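Uncharacterized protein AF_0941 (Archaeoglobus fulgidus, PDB 1YOZ) is of unknown function but folds into a compact, all-helical subunit of the AF0941-like family and pairs with a second copy in the crystal assembly. Local coordinates at residues Leu4-Phe9 with Cys43-Asn48; Glu37-Asp42 with Thr69-Gln74; Arg62-Leu67 with Arg111-Val116. All blocks are in the same frame, centred on the assembly; numbering follows the deposited sequence.

Contact 1: Leu4-Phe9 with Cys43-Asn48; sequences LYINSF and CEEILN
I6 meets I46 and E45, and through these two residues the non-helical run ahead of helix 8-18 is laid against helix 32-51. The buried part is purely apolar: CG1 of I46 lies 4.0 Å from CB of I6 and about equally far from its CD1, so one methylene covers both the root and the end of the isoleucine. In I6 the CG1 branch stands beside the backbone N (chi1 -67°), which lets CD1 reach on to E45, the residue just before I46. There it crosses the E45 side chain at about a right angle and packs most closely, 3.6 Å from E45 CG. While both isoleucines are buried, E45 is partly open to solvent. Its CG and carboxylate carbon both lie against I6 CD1, and OE2 goes on to bond H2 NE2 of the second subunit. The main chain of I6 is held by its N, which donates to N63 OD1 of helix 57-73. Y5 and N7 point away from helix 32-51, and N7 ND2 donates to Y5 OH at 2.9 Å along a nearly straight path, in the plane of its own amide. The chemistry implies a division of labour: apolar packing holds I6 against helix 32-51, backbone hydrogen bonds to side chains of helix 57-73 place the main chain around it, and E45 ties helix 32-51 to the second subunit.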
loop_
_atom_site.group_PDB
_atom_site.type_symbol
_atom_site.label_atom_id
_atom_site.label_comp_id
_atom_site.label_asym_id
_atom_site.label_seq_id
_atom_site.Cartn_x
_atom_site.Cartn_y
_atom_site.Cartn_z
ATOM N N LEU B 4 6.660 2.832 -7.726
ATOM C CA LEU B 4 6.623 1.395 -7.809
ATOM C C LEU B 4 6.170 0.752 -6.522
ATOM O O LEU B 4 6.655 1.086 -5.432
ATOM C CB LEU B 4 8.009 0.839 -8.260
ATOM C CG LEU B 4 8.212 -0.677 -8.411
ATOM C CD1 LEU B 4 7.434 -1.397 -9.549
ATOM C CD2 LEU B 4 9.737 -1.031 -8.523
ATOM N N TYR B 5 5.241 -0.178 -6.646
ATOM C CA TYR B 5 4.821 -0.986 -5.481
ATOM C C TYR B 5 4.150 -2.223 -5.982
ATOM O O TYR B 5 2.914 -2.265 -6.152
ATOM C CB TYR B 5 3.893 -0.203 -4.522
ATOM C CG TYR B 5 3.379 -0.999 -3.315
ATOM C CD1 TYR B 5 2.015 -1.051 -2.998
ATOM C CD2 TYR B 5 4.255 -1.688 -2.488
ATOM C CE1 TYR B 5 1.568 -1.713 -1.864
ATOM C CE2 TYR B 5 3.810 -2.375 -1.358
ATOM C CZ TYR B 5 2.484 -2.382 -1.043
ATOM O OH TYR B 5 2.068 -3.123 0.038
ATOM N N ILE B 6 4.982 -3.227 -6.248
ATOM C CA ILE B 6 4.537 -4.573 -6.466
ATOM C C ILE B 6 4.144 -5.257 -5.128
ATOM O O ILE B 6 4.874 -5.183 -4.148
ATOM C CB ILE B 6 5.655 -5.398 -7.221
ATOM C CG1 ILE B 6 5.843 -4.864 -8.658
ATOM C CG2 ILE B 6 5.331 -6.859 -7.218
ATOM C CD1 ILE B 6 7.100 -5.408 -9.428
ATOM N N ASN B 7 2.961 -5.891 -5.099
ATOM C CA ASN B 7 2.498 -6.702 -3.998
ATOM C C ASN B 7 1.352 -7.545 -4.527
ATOM O O ASN B 7 0.211 -7.065 -4.655
ATOM C CB ASN B 7 2.016 -5.813 -2.811
ATOM C CG ASN B 7 1.640 -6.611 -1.601
ATOM O OD1 ASN B 7 1.345 -7.798 -1.696
ATOM N ND2 ASN B 7 1.553 -5.940 -0.445
ATOM N N SER B 8 1.700 -8.787 -4.880
ATOM C CA SER B 8 0.804 -9.738 -5.507
ATOM C C SER B 8 -0.284 -10.173 -4.555
ATOM O O SER B 8 -1.423 -10.315 -4.978
ATOM C CB SER B 8 1.611 -10.948 -5.989
ATOM O OG SER B 8 2.439 -10.525 -7.088
ATOM N N PHE B 9 0.051 -10.328 -3.274
ATOM C CA PHE B 9 -0.972 -10.758 -2.316
ATOM C C PHE B 9 -2.058 -9.704 -2.189
ATOM O O PHE B 9 -3.289 -10.011 -2.266
ATOM C CB PHE B 9 -0.398 -11.089 -0.939
ATOM C CG PHE B 9 -1.425 -11.571 0.033
ATOM C CD1 PHE B 9 -1.770 -12.925 0.088
ATOM C CD2 PHE B 9 -2.068 -10.676 0.893
ATOM C CE1 PHE B 9 -2.753 -13.378 0.969
ATOM C CE2 PHE B 9 -3.065 -11.112 1.765
ATOM C CZ PHE B 9 -3.400 -12.461 1.817
ATOM N N CYS B 43 9.695 -10.251 -4.552
ATOM C CA CYS B 43 11.067 -9.712 -4.357
ATOM C C CYS B 43 11.889 -9.881 -5.627
ATOM O O CYS B 43 12.626 -8.974 -6.033
ATOM C CB CYS B 43 11.752 -10.446 -3.235
ATOM S SG CYS B 43 11.074 -9.929 -1.605
ATOM N N GLU B 44 11.776 -11.068 -6.215
ATOM C CA GLU B 44 12.519 -11.360 -7.462
ATOM C C GLU B 44 12.063 -10.462 -8.585
ATOM O O GLU B 44 12.897 -9.928 -9.281
ATOM C CB GLU B 44 12.410 -12.822 -7.877
ATOM C CG GLU B 44 13.119 -13.085 -9.269
ATOM C CD GLU B 44 13.060 -14.533 -9.654
ATOM O OE1 GLU B 44 11.904 -15.042 -9.800
ATOM O OE2 GLU B 44 14.155 -15.145 -9.782
ATOM N N GLU B 45 10.749 -10.269 -8.780
ATOM C CA GLU B 45 10.293 -9.331 -9.840
ATOM C C GLU B 45 10.872 -7.934 -9.614
ATOM O O GLU B 45 11.390 -7.263 -10.554
ATOM C CB GLU B 45 8.743 -9.249 -9.918
ATOM C CG GLU B 45 8.303 -8.354 -11.027
ATOM C CD GLU B 45 6.796 -8.420 -11.377
ATOM O OE1 GLU B 45 6.011 -9.134 -10.688
ATOM O OE2 GLU B 45 6.418 -7.727 -12.358
ATOM N N ILE B 46 10.794 -7.486 -8.350
ATOM C CA ILE B 46 11.285 -6.161 -7.964
ATOM C C ILE B 46 12.806 -6.049 -8.224
ATOM O O ILE B 46 13.314 -5.092 -8.860
ATOM C CB ILE B 46 10.992 -5.897 -6.449
ATOM C CG1 ILE B 46 9.459 -5.824 -6.213
ATOM C CG2 ILE B 46 11.690 -4.628 -5.945
ATOM C CD1 ILE B 46 9.023 -6.129 -4.788
ATOM N N LEU B 47 13.523 -7.039 -7.725
ATOM C CA LEU B 47 14.961 -7.083 -7.989
ATOM C C LEU B 47 15.252 -7.012 -9.489
ATOM O O LEU B 47 16.099 -6.229 -9.884
ATOM C CB LEU B 47 15.616 -8.268 -7.299
ATOM C CG LEU B 47 16.100 -7.993 -5.870
ATOM C CD1 LEU B 47 16.579 -9.272 -5.257
ATOM C CD2 LEU B 47 17.230 -6.981 -5.864
ATOM N N ASN B 48 14.495 -7.740 -10.318
ATOM C CA ASN B 48 14.688 -7.697 -11.792
ATOM C C ASN B 48 14.378 -6.392 -12.524
ATOM O O ASN B 48 15.029 -6.059 -13.535
ATOM C CB ASN B 48 14.016 -8.893 -12.481
ATOM C CG ASN B 48 14.700 -10.190 -12.161
ATOM O OD1 ASN B 48 15.817 -10.198 -11.623
ATOM N ND2 ASN B 48 14.034 -11.309 -12.458
#

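Contact 2: Glu37-Asp42 with Thr69-Gln74; sequences EMFRSD and TYVVSQ
F39 of helix 32-51 reaches across to V71 and Y70 of helix 57-73, and its ring is touched in two distinct ways. Over one face sits V71 CG2, 3.7 Å from the ring centroid and 23° off the normal, a CH-pi contact displaced toward the rim so that its nearest ring atom is F39 CE1 at 3.4 Å. At the ring edge comes Y70, whose CE2 lies in the plane of the F39 ring and whose CD2 is 3.9 Å from F39 CZ. The two aromatic side chains cross at about a right angle. Rotamers account for this difference. V71 turns CG2 to the side of its backbone N, with CG1 anti to that N (chi1 165°), and so offers a single methyl to the phenylalanine. Y70, one residue earlier, extends its ring from a CG that is likewise anti to N, reaching the rim instead of the face.

One layer out, I105 of helix 99-113 packs on both F39 and V71, while F9 of helix 8-18 and L75 of helix 75-88 each touch both F39 and Y70. The phenol is fixed further along by a hydrogen bond between Y70 OH and H78 ND1, and the N7 side chain rests on both aromatic residues. Taken together, these partners make the contact a meeting point of five helices near the centre of the chain. Its chemistry implies an apolar core packed on one face and at the edge of the F39 ring, with the hydroxyl of the buried tyrosine satisfied by H78.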
loop_
_atom_site.group_PDB
_atom_site.type_symbol
_atom_site.label_atom_id
_atom_site.label_comp_id
_atom_site.label_asym_id
_atom_site.label_seq_id
_atom_site.Cartn_x
_atom_site.Cartn_y
_atom_site.Cartn_z
ATOM N N GLU B 37 5.668 -18.039 -0.859
ATOM C CA GLU B 37 6.206 -18.074 -2.233
ATOM C C GLU B 37 5.850 -16.850 -3.086
ATOM O O GLU B 37 6.673 -16.369 -3.870
ATOM C CB GLU B 37 5.861 -19.414 -2.939
ATOM C CG GLU B 37 6.435 -19.523 -4.346
ATOM C CD GLU B 37 5.870 -20.750 -5.102
ATOM O OE1 GLU B 37 5.681 -21.814 -4.435
ATOM O OE2 GLU B 37 5.613 -20.642 -6.344
ATOM N N MET B 38 4.647 -16.292 -2.887
ATOM C CA MET B 38 4.191 -15.085 -3.574
ATOM C C MET B 38 5.074 -13.889 -3.246
ATOM O O MET B 38 5.498 -13.197 -4.134
ATOM C CB MET B 38 2.743 -14.736 -3.131
ATOM C CG MET B 38 1.795 -14.360 -4.245
ATOM S SD MET B 38 0.142 -14.021 -3.666
ATOM C CE MET B 38 -0.269 -15.527 -2.944
ATOM N N PHE B 39 5.335 -13.636 -1.952
ATOM C CA PHE B 39 6.278 -12.571 -1.591
ATOM C C PHE B 39 7.692 -12.854 -2.079
ATOM O O PHE B 39 8.388 -11.922 -2.467
ATOM C CB PHE B 39 6.263 -12.263 -0.077
ATOM C CG PHE B 39 5.008 -11.563 0.368
ATOM C CD1 PHE B 39 4.901 -10.171 0.263
ATOM C CD2 PHE B 39 3.947 -12.281 0.859
ATOM C CE1 PHE B 39 3.746 -9.508 0.673
ATOM C CE2 PHE B 39 2.765 -11.625 1.286
ATOM C CZ PHE B 39 2.671 -10.251 1.169
ATOM N N ARG B 40 8.143 -14.118 -2.023
ATOM C CA ARG B 40 9.463 -14.435 -2.642
ATOM C C ARG B 40 9.463 -14.064 -4.131
ATOM O O ARG B 40 10.435 -13.451 -4.613
ATOM C CB ARG B 40 9.859 -15.926 -2.539
ATOM C CG ARG B 40 10.221 -16.432 -1.183
ATOM C CD ARG B 40 10.634 -17.933 -1.265
ATOM N NE ARG B 40 10.514 -18.532 0.065
ATOM C CZ ARG B 40 9.573 -19.394 0.448
ATOM N NH1 ARG B 40 8.635 -19.807 -0.397
ATOM N NH2 ARG B 40 9.590 -19.872 1.685
ATOM N N SER B 41 8.404 -14.450 -4.869
ATOM C CA SER B 41 8.366 -14.108 -6.282
ATOM C C SER B 41 8.316 -12.619 -6.538
ATOM O O SER B 41 8.878 -12.154 -7.523
ATOM C CB SER B 41 7.224 -14.781 -7.061
ATOM O OG SER B 41 6.035 -14.804 -6.309
ATOM N N ASP B 42 7.602 -11.879 -5.670
ATOM C CA ASP B 42 7.574 -10.426 -5.741
ATOM C C ASP B 42 8.949 -9.812 -5.569
ATOM O O ASP B 42 9.322 -8.920 -6.340
ATOM C CB ASP B 42 6.641 -9.847 -4.661
ATOM C CG ASP B 42 5.170 -9.941 -5.044
ATOM O OD1 ASP B 42 4.836 -10.383 -6.196
ATOM O OD2 ASP B 42 4.345 -9.554 -4.187
ATOM N N THR B 69 7.039 -3.453 5.477
ATOM C CA THR B 69 5.971 -2.916 6.373
ATOM C C THR B 69 4.561 -3.478 6.135
ATOM O O THR B 69 3.790 -3.654 7.091
ATOM C CB THR B 69 6.036 -1.326 6.477
ATOM O OG1 THR B 69 5.892 -0.739 5.198
ATOM C CG2 THR B 69 7.393 -0.935 6.911
ATOM N N TYR B 70 4.214 -3.836 4.890
ATOM C CA TYR B 70 2.943 -4.524 4.633
ATOM C C TYR B 70 2.952 -5.846 5.332
ATOM O O TYR B 70 1.956 -6.221 5.964
ATOM C CB TYR B 70 2.714 -4.799 3.123
ATOM C CG TYR B 70 1.411 -5.529 2.852
ATOM C CD1 TYR B 70 0.214 -4.824 2.648
ATOM C CD2 TYR B 70 1.359 -6.922 2.782
ATOM C CE1 TYR B 70 -0.983 -5.492 2.385
ATOM C CE2 TYR B 70 0.136 -7.583 2.538
ATOM C CZ TYR B 70 -1.014 -6.857 2.337
ATOM O OH TYR B 70 -2.220 -7.479 2.133
ATOM N N VAL B 71 4.049 -6.592 5.217
ATOM C CA VAL B 71 4.038 -7.941 5.803
ATOM C C VAL B 71 3.953 -7.830 7.350
ATOM O O VAL B 71 3.112 -8.474 7.991
ATOM C CB VAL B 71 5.224 -8.759 5.340
ATOM C CG1 VAL B 71 5.440 -10.028 6.204
ATOM C CG2 VAL B 71 4.978 -9.158 3.870
ATOM N N VAL B 72 4.813 -7.019 7.934
ATOM C CA VAL B 72 4.787 -6.954 9.400
ATOM C C VAL B 72 3.481 -6.427 10.008
ATOM O O VAL B 72 3.126 -6.853 11.114
ATOM C CB VAL B 72 6.013 -6.249 10.004
ATOM C CG1 VAL B 72 7.317 -6.757 9.389
ATOM C CG2 VAL B 72 5.894 -4.764 9.842
ATOM N N SER B 73 2.765 -5.536 9.306
ATOM C CA SER B 73 1.685 -4.711 9.882
ATOM C C SER B 73 0.305 -4.849 9.236
ATOM O O SER B 73 -0.671 -4.439 9.852
ATOM C CB SER B 73 2.039 -3.222 9.822
ATOM O OG SER B 73 3.202 -2.903 10.576
ATOM N N GLN B 74 0.199 -5.361 8.003
ATOM C CA GLN B 74 -1.093 -5.449 7.333
ATOM C C GLN B 74 -1.447 -6.851 6.890
ATOM O O GLN B 74 -2.619 -7.151 6.702
ATOM C CB GLN B 74 -1.148 -4.558 6.078
ATOM C CG GLN B 74 -1.245 -3.064 6.311
ATOM C CD GLN B 74 -2.526 -2.675 7.050
ATOM O OE1 GLN B 74 -3.648 -2.983 6.609
ATOM N NE2 GLN B 74 -2.361 -1.991 8.179
#

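Contact 3: Arg62-Leu67 with Arg111-Val116; sequences RNFYLL and RVEKEV
F64 and E113 mark the closest backbone approach, their CA atoms 6.3 Å apart, where helix 57-73 meets the last turn of helix 99-113. This is helix-helix packing within an all-alpha fold, and the two helices run in broadly opposite senses. Beyond E113 the chain leaves helical geometry at K114, and the C-terminal residues continue as a tail tethered by a salt bridge from E115 OE1 to K57 NZ.

F64 has the largest share of the contact. Its CG stands beside the backbone N (chi1 -81°), directing the ring between helix 99-113 and helix 32-51, where I46 also packs on it. One ring face is covered by E113 CA, offset toward the rim. V112 approaches the far end of the ring, its CG2 3.6 Å from F64 CZ. The E113 side chain slides past F64 in the opposite direction, packing through CG and sending its carboxylate across to helix 57-73, where K68 NZ forms a salt bridge with OE2. The carboxylate plane stands 76° from the phenylalanine ring. The tightest touch lies at the root of the aromatic side chain, where E113 CG comes to 3.4 Å from F64 CB.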
loop_
_atom_site.group_PDB
_atom_site.type_symbol
_atom_site.label_atom_id
_atom_site.label_comp_id
_atom_site.label_asym_id
_atom_site.label_seq_id
_atom_site.Cartn_x
_atom_site.Cartn_y
_atom_site.Cartn_z
ATOM N N ARG B 62 11.986 1.890 -1.984
ATOM C CA ARG B 62 10.617 2.234 -1.579
ATOM C C ARG B 62 9.698 1.012 -1.644
ATOM O O ARG B 62 9.057 0.673 -0.672
ATOM C CB ARG B 62 10.146 3.358 -2.500
ATOM C CG ARG B 62 8.865 4.047 -2.054
ATOM C CD ARG B 62 7.674 3.458 -2.770
ATOM N NE ARG B 62 6.487 4.261 -2.497
ATOM C CZ ARG B 62 5.370 4.238 -3.219
ATOM N NH1 ARG B 62 5.255 3.396 -4.248
ATOM N NH2 ARG B 62 4.343 5.011 -2.843
ATOM N N ASN B 63 9.684 0.278 -2.766
ATOM C CA ASN B 63 8.851 -0.937 -2.833
ATOM C C ASN B 63 9.162 -1.964 -1.726
ATOM O O ASN B 63 8.262 -2.583 -1.155
ATOM C CB ASN B 63 8.997 -1.579 -4.238
ATOM C CG ASN B 63 7.885 -2.588 -4.590
ATOM O OD1 ASN B 63 7.683 -2.845 -5.774
ATOM N ND2 ASN B 63 7.176 -3.156 -3.598
ATOM N N PHE B 64 10.435 -2.165 -1.431
ATOM C CA PHE B 64 10.794 -3.166 -0.424
ATOM C C PHE B 64 10.397 -2.652 0.956
ATOM O O PHE B 64 9.951 -3.426 1.770
ATOM C CB PHE B 64 12.309 -3.422 -0.424
ATOM C CG PHE B 64 12.768 -4.364 -1.513
ATOM C CD1 PHE B 64 12.167 -5.604 -1.670
ATOM C CD2 PHE B 64 13.830 -4.003 -2.344
ATOM C CE1 PHE B 64 12.586 -6.469 -2.655
ATOM C CE2 PHE B 64 14.274 -4.862 -3.366
ATOM C CZ PHE B 64 13.654 -6.105 -3.505
ATOM N N TYR B 65 10.558 -1.352 1.212
ATOM C CA TYR B 65 10.090 -0.774 2.502
ATOM C C TYR B 65 8.579 -0.952 2.689
ATOM O O TYR B 65 8.099 -1.421 3.724
ATOM C CB TYR B 65 10.457 0.684 2.582
ATOM C CG TYR B 65 10.108 1.264 3.937
ATOM C CD1 TYR B 65 10.901 0.992 5.071
ATOM C CD2 TYR B 65 9.028 2.116 4.071
ATOM C CE1 TYR B 65 10.553 1.559 6.356
ATOM C CE2 TYR B 65 8.683 2.692 5.339
ATOM C CZ TYR B 65 9.442 2.412 6.449
ATOM O OH TYR B 65 9.080 3.015 7.623
ATOM N N LEU B 66 7.813 -0.629 1.666
ATOM C CA LEU B 66 6.368 -0.808 1.759
ATOM C C LEU B 66 6.002 -2.286 1.875
ATOM O O LEU B 66 5.045 -2.652 2.568
ATOM C CB LEU B 66 5.652 -0.165 0.541
ATOM C CG LEU B 66 5.658 1.360 0.283
ATOM C CD1 LEU B 66 4.742 1.774 -0.863
ATOM C CD2 LEU B 66 5.218 2.010 1.550
ATOM N N LEU B 67 6.730 -3.143 1.180
ATOM C CA LEU B 67 6.392 -4.560 1.160
ATOM C C LEU B 67 6.726 -5.184 2.525
ATOM O O LEU B 67 5.954 -5.943 3.089
ATOM C CB LEU B 67 7.165 -5.262 -0.006
ATOM C CG LEU B 67 6.651 -6.639 -0.402
ATOM C CD1 LEU B 67 5.321 -6.556 -1.122
ATOM C CD2 LEU B 67 7.679 -7.427 -1.237
ATOM N N ARG B 111 16.210 -9.630 4.114
ATOM C CA ARG B 111 17.354 -10.299 3.487
ATOM C C ARG B 111 17.622 -9.819 2.038
ATOM O O ARG B 111 18.717 -9.350 1.722
ATOM C CB ARG B 111 17.105 -11.828 3.572
ATOM C CG ARG B 111 18.156 -12.764 2.986
ATOM C CD ARG B 111 17.626 -14.189 2.902
ATOM N NE ARG B 111 18.170 -14.860 1.724
ATOM C CZ ARG B 111 17.902 -16.110 1.352
ATOM N NH1 ARG B 111 17.069 -16.875 2.053
ATOM N NH2 ARG B 111 18.466 -16.598 0.250
ATOM N N VAL B 112 16.622 -9.899 1.157
ATOM C CA VAL B 112 16.843 -9.466 -0.255
ATOM C C VAL B 112 16.958 -7.944 -0.451
ATOM O O VAL B 112 17.568 -7.462 -1.425
ATOM C CB VAL B 112 15.813 -10.114 -1.270
ATOM C CG1 VAL B 112 14.777 -10.907 -0.585
ATOM C CG2 VAL B 112 15.174 -9.086 -2.160
ATOM N N GLU B 113 16.350 -7.203 0.474
ATOM C CA GLU B 113 16.441 -5.739 0.511
ATOM C C GLU B 113 17.925 -5.345 0.431
ATOM O O GLU B 113 18.280 -4.489 -0.377
ATOM C CB GLU B 113 15.834 -5.221 1.812
ATOM C CG GLU B 113 14.910 -4.002 1.759
ATOM C CD GLU B 113 14.449 -3.600 3.153
ATOM O OE1 GLU B 113 13.616 -2.657 3.300
ATOM O OE2 GLU B 113 14.949 -4.208 4.132
ATOM N N LYS B 114 18.776 -5.956 1.271
ATOM C CA LYS B 114 20.245 -5.820 1.137
ATOM C C LYS B 114 20.603 -6.242 -0.302
ATOM O O LYS B 114 20.352 -7.363 -0.695
ATOM C CB LYS B 114 21.002 -6.642 2.205
ATOM C CG LYS B 114 20.157 -7.002 3.411
ATOM C CD LYS B 114 20.710 -6.507 4.736
ATOM C CE LYS B 114 19.680 -6.746 5.856
ATOM N NZ LYS B 114 20.214 -6.671 7.256
ATOM N N GLU B 115 21.144 -5.328 -1.091
ATOM C CA GLU B 115 20.744 -5.272 -2.510
ATOM C C GLU B 115 21.300 -6.262 -3.503
ATOM O O GLU B 115 21.519 -7.419 -3.166
ATOM C CB GLU B 115 20.841 -3.852 -3.077
ATOM C CG GLU B 115 19.605 -3.076 -2.815
ATOM C CD GLU B 115 19.038 -2.398 -4.046
ATOM O OE1 GLU B 115 18.858 -1.165 -3.997
ATOM O OE2 GLU B 115 18.753 -3.090 -5.054
ATOM N N VAL B 116 21.466 -5.774 -4.740
ATOM C CA VAL B 116 21.577 -6.568 -5.996
ATOM C C VAL B 116 21.646 -8.103 -5.833
ATOM O O VAL B 116 20.619 -8.772 -5.624
ATOM C CB VAL B 116 22.736 -6.055 -6.914
ATOM C CG1 VAL B 116 22.402 -6.297 -8.404
ATOM C CG2 VAL B 116 23.039 -4.556 -6.649
#

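Overall arrangement
The three contacts lie close together in one helical subunit: contacts 1 and 2, and likewise 1 and 3, have centres about 9 Å apart, and contacts 2 and 3 about 11 Å. Helix 32-51 serves contacts 1 and 2, helix 57-73 contacts 2 and 3. Along the chain contact 1 closes before contact 3 opens, whereas contact 2 interleaves with both. They also touch directly: S8 OG and D42 OD1 join contacts 1 and 2, L4 O and R62 NH1 contacts 1 and 3, and L67 packs against F39 between contacts 2 and 3. The N-terminal run and C-terminal helix are thus secured to one central helix pair, with contacts 1 and 3 both reaching the second subunit.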